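Exoribonuclease II, mitochondrial (PDB 6F3H) degrades RNA from the 3' end as the magnesium-binding 3'-to-5' exoribonuclease of the mitochondrial RNA degradosome. Local coordinates at residues E625-R633 against L721-V732. The protein carries 1 engineered substitution. Residues are numbered along the deposited sequence; the frame is centred on the assembly and turned at random.
Sequences ENKIPGVYR and LCFKQEYLDQYV. With nucleotides of chain C.
P629 packs its ring against the lead-in loop and first turn of helix 725-761 while the chain passes from a Schellman-terminated helix into strand 632-634 of the RNB domain. The ring carbons meet neighbours from L721 to L728, with Q725 OE1 shared between CB and CG. CD lies 3.8 Å from L721 CD1, CG faces the backbone oxygen of F723, and CB is 3.6 Å from L728 CD2. Q725 reaches the same ring: its CG is anti to the backbone N (chi1 178°), and a bend at chi2 (98°) brings OE1 to 3.5 Å from P629 CB, a van der Waals approach to carbon. On one flank, L721 CD1 also meets I628 CG2 at 3.8 Å, the two side chains crossing at about a right angle. On the other, the helix follows the chain towards the strand. L728 CD2 lies close to G630, at 3.5 Å from its N, and one turn further V732 CG2 meets V631 CG1 at 4.0 Å, the two valines running past each other in opposite directions. The interface is thus chiefly apolar and buries 357 Å² in total.

In the second shell, K627 takes the positive-phi C-prime position of the Schellman motif, with I628 N hydrogen-bonded to F623 O and K627 N to Q624 O, which turns the chain out of helix 603-625. V631 N is hydrogen-bonded to N708 OD1 of helix 703-716, and Y678 packs on both V631 and V732. Beyond the valine, the strand delivers R633 to the bound RNA: its NH1 makes a weak hydrogen bond to OP2 of U4 of chain C, 3.0 Å long and bent to 122°, with OP2 at the guanidinium edge.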
loop_
_atom_site.group_PDB
_atom_site.type_symbol
_atom_site.label_atom_id
_atom_site.label_comp_id
_atom_site.label_asym_id
_atom_site.label_seq_id
_atom_site.Cartn_x
_atom_site.Cartn_y
_atom_site.Cartn_z
ATOM N N GLU A 625 26.135 -5.982 -9.146
ATOM C CA GLU A 625 27.505 -6.359 -9.480
ATOM C C GLU A 625 27.719 -7.836 -9.239
ATOM O O GLU A 625 28.329 -8.522 -10.064
ATOM C CB GLU A 625 28.512 -5.542 -8.669
ATOM N N ASN A 626 27.168 -8.358 -8.154
ATOM C CA ASN A 626 27.269 -9.773 -7.843
ATOM C C ASN A 626 26.174 -10.623 -8.464
ATOM O O ASN A 626 26.083 -11.813 -8.128
ATOM C CB ASN A 626 27.269 -9.963 -6.340
ATOM C CG ASN A 626 28.576 -9.590 -5.738
ATOM O OD1 ASN A 626 29.493 -10.406 -5.669
ATOM N ND2 ASN A 626 28.721 -8.318 -5.404
ATOM N N LYS A 627 25.341 -10.045 -9.340
ATOM C CA LYS A 627 24.299 -10.785 -10.053
ATOM C C LYS A 627 23.415 -11.543 -9.063
ATOM O O LYS A 627 23.259 -12.764 -9.137
ATOM C CB LYS A 627 24.911 -11.727 -11.099
ATOM N N ILE A 628 22.870 -10.807 -8.104
ATOM C CA ILE A 628 21.984 -11.355 -7.076
ATOM C C ILE A 628 20.550 -10.937 -7.378
ATOM O O ILE A 628 20.302 -9.764 -7.706
ATOM C CB ILE A 628 22.379 -10.927 -5.647
ATOM C CG1 ILE A 628 23.878 -11.064 -5.433
ATOM C CG2 ILE A 628 21.664 -11.799 -4.593
ATOM C CD1 ILE A 628 24.318 -10.704 -4.026
ATOM N N PRO A 629 19.603 -11.870 -7.338
ATOM C CA PRO A 629 18.187 -11.511 -7.423
ATOM C C PRO A 629 17.735 -10.783 -6.169
ATOM O O PRO A 629 17.863 -11.299 -5.053
ATOM C CB PRO A 629 17.495 -12.875 -7.546
ATOM C CG PRO A 629 18.551 -13.804 -8.008
ATOM C CD PRO A 629 19.812 -13.323 -7.404
ATOM N N GLY A 630 17.155 -9.601 -6.368
ATOM C CA GLY A 630 16.664 -8.810 -5.260
ATOM C C GLY A 630 15.370 -8.108 -5.622
ATOM O O GLY A 630 15.033 -7.945 -6.793
ATOM N N VAL A 631 14.682 -7.647 -4.583
ATOM C CA VAL A 631 13.449 -6.886 -4.710
ATOM C C VAL A 631 13.793 -5.410 -4.638
ATOM O O VAL A 631 14.104 -4.891 -3.567
ATOM C CB VAL A 631 12.465 -7.242 -3.601
ATOM C CG1 VAL A 631 11.160 -6.538 -3.854
ATOM C CG2 VAL A 631 12.321 -8.740 -3.505
ATOM N N TYR A 632 13.656 -4.718 -5.749
ATOM C CA TYR A 632 13.989 -3.308 -5.792
ATOM C C TYR A 632 12.733 -2.495 -5.580
ATOM O O TYR A 632 11.624 -3.016 -5.627
ATOM C CB TYR A 632 14.648 -2.939 -7.126
ATOM C CG TYR A 632 15.853 -3.790 -7.449
ATOM C CD1 TYR A 632 15.713 -5.131 -7.787
ATOM C CD2 TYR A 632 17.140 -3.260 -7.388
ATOM C CE1 TYR A 632 16.815 -5.922 -8.064
ATOM C CE2 TYR A 632 18.261 -4.048 -7.661
ATOM C CZ TYR A 632 18.093 -5.384 -8.004
ATOM O OH TYR A 632 19.177 -6.210 -8.295
ATOM N N ARG A 633 12.914 -1.203 -5.342
ATOM C CA ARG A 633 11.812 -0.269 -5.250
ATOM C C ARG A 633 12.101 0.814 -6.272
ATOM O O ARG A 633 13.154 1.455 -6.214
ATOM C CB ARG A 633 11.694 0.325 -3.849
ATOM C CG ARG A 633 10.883 1.614 -3.850
ATOM C CD ARG A 633 10.633 2.168 -2.470
ATOM N NE ARG A 633 10.500 1.112 -1.485
ATOM C CZ ARG A 633 10.507 1.329 -0.178
ATOM N NH1 ARG A 633 10.654 2.574 0.276
ATOM N NH2 ARG A 633 10.390 0.300 0.665
ATOM N N LEU A 721 22.084 -19.728 -3.592
ATOM C CA LEU A 721 21.155 -18.683 -3.199
ATOM C C LEU A 721 19.776 -19.247 -2.901
ATOM O O LEU A 721 19.378 -20.298 -3.408
ATOM C CB LEU A 721 21.051 -17.626 -4.287
ATOM C CG LEU A 721 22.244 -16.690 -4.299
ATOM C CD1 LEU A 721 21.979 -15.513 -5.214
ATOM C CD2 LEU A 721 22.543 -16.227 -2.860
ATOM N N CYS A 722 19.036 -18.506 -2.081
ATOM C CA CYS A 722 17.730 -18.961 -1.622
ATOM C C CYS A 722 16.687 -18.907 -2.737
ATOM O O CYS A 722 15.866 -19.821 -2.888
ATOM C CB CYS A 722 17.297 -18.101 -0.435
ATOM S SG CYS A 722 16.293 -18.925 0.804
ATOM N N PHE A 723 16.714 -17.851 -3.533
ATOM C CA PHE A 723 15.700 -17.599 -4.537
ATOM C C PHE A 723 16.361 -17.493 -5.889
ATOM O O PHE A 723 17.310 -16.722 -6.050
ATOM C CB PHE A 723 14.964 -16.291 -4.279
ATOM C CG PHE A 723 14.302 -16.207 -2.942
ATOM C CD1 PHE A 723 14.985 -15.739 -1.840
ATOM C CD2 PHE A 723 12.974 -16.560 -2.790
ATOM C CE1 PHE A 723 14.362 -15.642 -0.600
ATOM C CE2 PHE A 723 12.350 -16.468 -1.556
ATOM C CZ PHE A 723 13.048 -16.009 -0.462
ATOM N N LYS A 724 15.888 -18.293 -6.842
ATOM C CA LYS A 724 16.151 -17.994 -8.240
ATOM C C LYS A 724 15.294 -16.793 -8.646
ATOM O O LYS A 724 14.363 -16.412 -7.937
ATOM C CB LYS A 724 15.866 -19.216 -9.123
ATOM C CG LYS A 724 16.535 -20.506 -8.637
ATOM C CD LYS A 724 16.640 -21.570 -9.733
ATOM C CE LYS A 724 17.934 -21.459 -10.536
ATOM N NZ LYS A 724 17.867 -20.372 -11.548
ATOM N N GLN A 725 15.637 -16.166 -9.778
ATOM C CA GLN A 725 14.943 -14.945 -10.205
ATOM C C GLN A 725 13.449 -15.170 -10.446
ATOM O O GLN A 725 12.652 -14.230 -10.345
ATOM C CB GLN A 725 15.575 -14.392 -11.474
ATOM C CG GLN A 725 14.878 -13.156 -12.013
ATOM C CD GLN A 725 15.563 -11.873 -11.597
ATOM O OE1 GLN A 725 16.420 -11.872 -10.716
ATOM N NE2 GLN A 725 15.192 -10.768 -12.239
ATOM N N GLU A 726 13.069 -16.381 -10.858
ATOM C CA GLU A 726 11.675 -16.687 -11.166
ATOM C C GLU A 726 10.806 -16.667 -9.927
ATOM O O GLU A 726 9.758 -16.013 -9.911
ATOM C CB GLU A 726 11.600 -18.032 -11.865
ATOM C CG GLU A 726 12.867 -18.346 -12.649
ATOM C CD GLU A 726 13.328 -17.215 -13.586
ATOM O OE1 GLU A 726 12.716 -16.117 -13.643
ATOM O OE2 GLU A 726 14.353 -17.430 -14.259
ATOM N N TYR A 727 11.228 -17.358 -8.870
ATOM C CA TYR A 727 10.461 -17.297 -7.636
ATOM C C TYR A 727 10.249 -15.855 -7.190
ATOM O O TYR A 727 9.295 -15.572 -6.452
ATOM C CB TYR A 727 11.168 -18.096 -6.541
ATOM N N LEU A 728 11.076 -14.931 -7.686
ATOM C CA LEU A 728 11.003 -13.545 -7.245
ATOM C C LEU A 728 9.749 -12.853 -7.788
ATOM O O LEU A 728 8.988 -12.240 -7.027
ATOM C CB LEU A 728 12.282 -12.817 -7.665
ATOM C CG LEU A 728 12.894 -11.887 -6.624
ATOM C CD1 LEU A 728 13.045 -12.628 -5.287
ATOM C CD2 LEU A 728 14.217 -11.342 -7.137
ATOM N N ASP A 729 9.491 -12.976 -9.095
ATOM C CA ASP A 729 8.365 -12.250 -9.687
ATOM C C ASP A 729 7.060 -12.591 -8.970
ATOM O O ASP A 729 6.215 -11.719 -8.742
ATOM C CB ASP A 729 8.258 -12.574 -11.179
ATOM N N GLN A 730 6.904 -13.851 -8.569
ATOM C CA GLN A 730 5.708 -14.262 -7.845
ATOM C C GLN A 730 5.579 -13.518 -6.517
ATOM O O GLN A 730 4.487 -13.082 -6.135
ATOM C CB GLN A 730 5.763 -15.770 -7.622
ATOM C CG GLN A 730 5.012 -16.231 -6.389
ATOM C CD GLN A 730 5.363 -17.656 -5.970
ATOM O OE1 GLN A 730 6.061 -18.378 -6.690
ATOM N NE2 GLN A 730 4.871 -18.067 -4.796
ATOM N N TYR A 731 6.689 -13.352 -5.797
ATOM C CA TYR A 731 6.605 -12.695 -4.501
ATOM C C TYR A 731 6.415 -11.197 -4.646
ATOM O O TYR A 731 5.615 -10.597 -3.925
ATOM C CB TYR A 731 7.854 -12.974 -3.699
ATOM C CG TYR A 731 7.820 -14.281 -2.981
ATOM C CD1 TYR A 731 7.207 -14.384 -1.744
ATOM C CD2 TYR A 731 8.402 -15.416 -3.521
ATOM C CE1 TYR A 731 7.170 -15.588 -1.056
ATOM C CE2 TYR A 731 8.374 -16.625 -2.845
ATOM C CZ TYR A 731 7.758 -16.706 -1.613
ATOM O OH TYR A 731 7.727 -17.910 -0.944
ATOM N N VAL A 732 7.107 -10.581 -5.596
ATOM C CA VAL A 732 6.945 -9.147 -5.790
ATOM C C VAL A 732 5.496 -8.827 -6.080
ATOM O O VAL A 732 4.962 -7.807 -5.634
ATOM C CB VAL A 732 7.858 -8.656 -6.918
ATOM C CG1 VAL A 732 7.613 -7.196 -7.181
ATOM C CG2 VAL A 732 9.295 -8.882 -6.538
ATOM P P U C 4 12.306 5.144 2.106
ATOM O OP1 U C 4 13.215 4.013 1.837
ATOM O OP2 U C 4 10.850 4.924 2.161
ATOM O "O5'" U C 4 12.728 5.694 3.510
ATOM C "C5'" U C 4 14.005 6.256 3.671
ATOM C "C4'" U C 4 14.131 6.752 5.058
ATOM O "O4'" U C 4 13.321 7.943 5.209
ATOM C "C3'" U C 4 13.573 5.814 6.099
ATOM O "O3'" U C 4 14.415 4.720 6.388
ATOM C "C2'" U C 4 13.308 6.753 7.261
ATOM O "O2'" U C 4 14.516 7.090 7.922
ATOM C "C1'" U C 4 12.798 7.993 6.521
ATOM N N1 U C 4 11.319 8.010 6.454
ATOM C C2 U C 4 10.679 8.625 7.509
ATOM O O2 U C 4 11.276 9.149 8.430
ATOM N N3 U C 4 9.316 8.624 7.445
ATOM C C4 U C 4 8.551 8.065 6.448
ATOM O O4 U C 4 7.323 8.154 6.544
ATOM C C5 U C 4 9.283 7.432 5.386
ATOM C C6 U C 4 10.611 7.424 5.423
#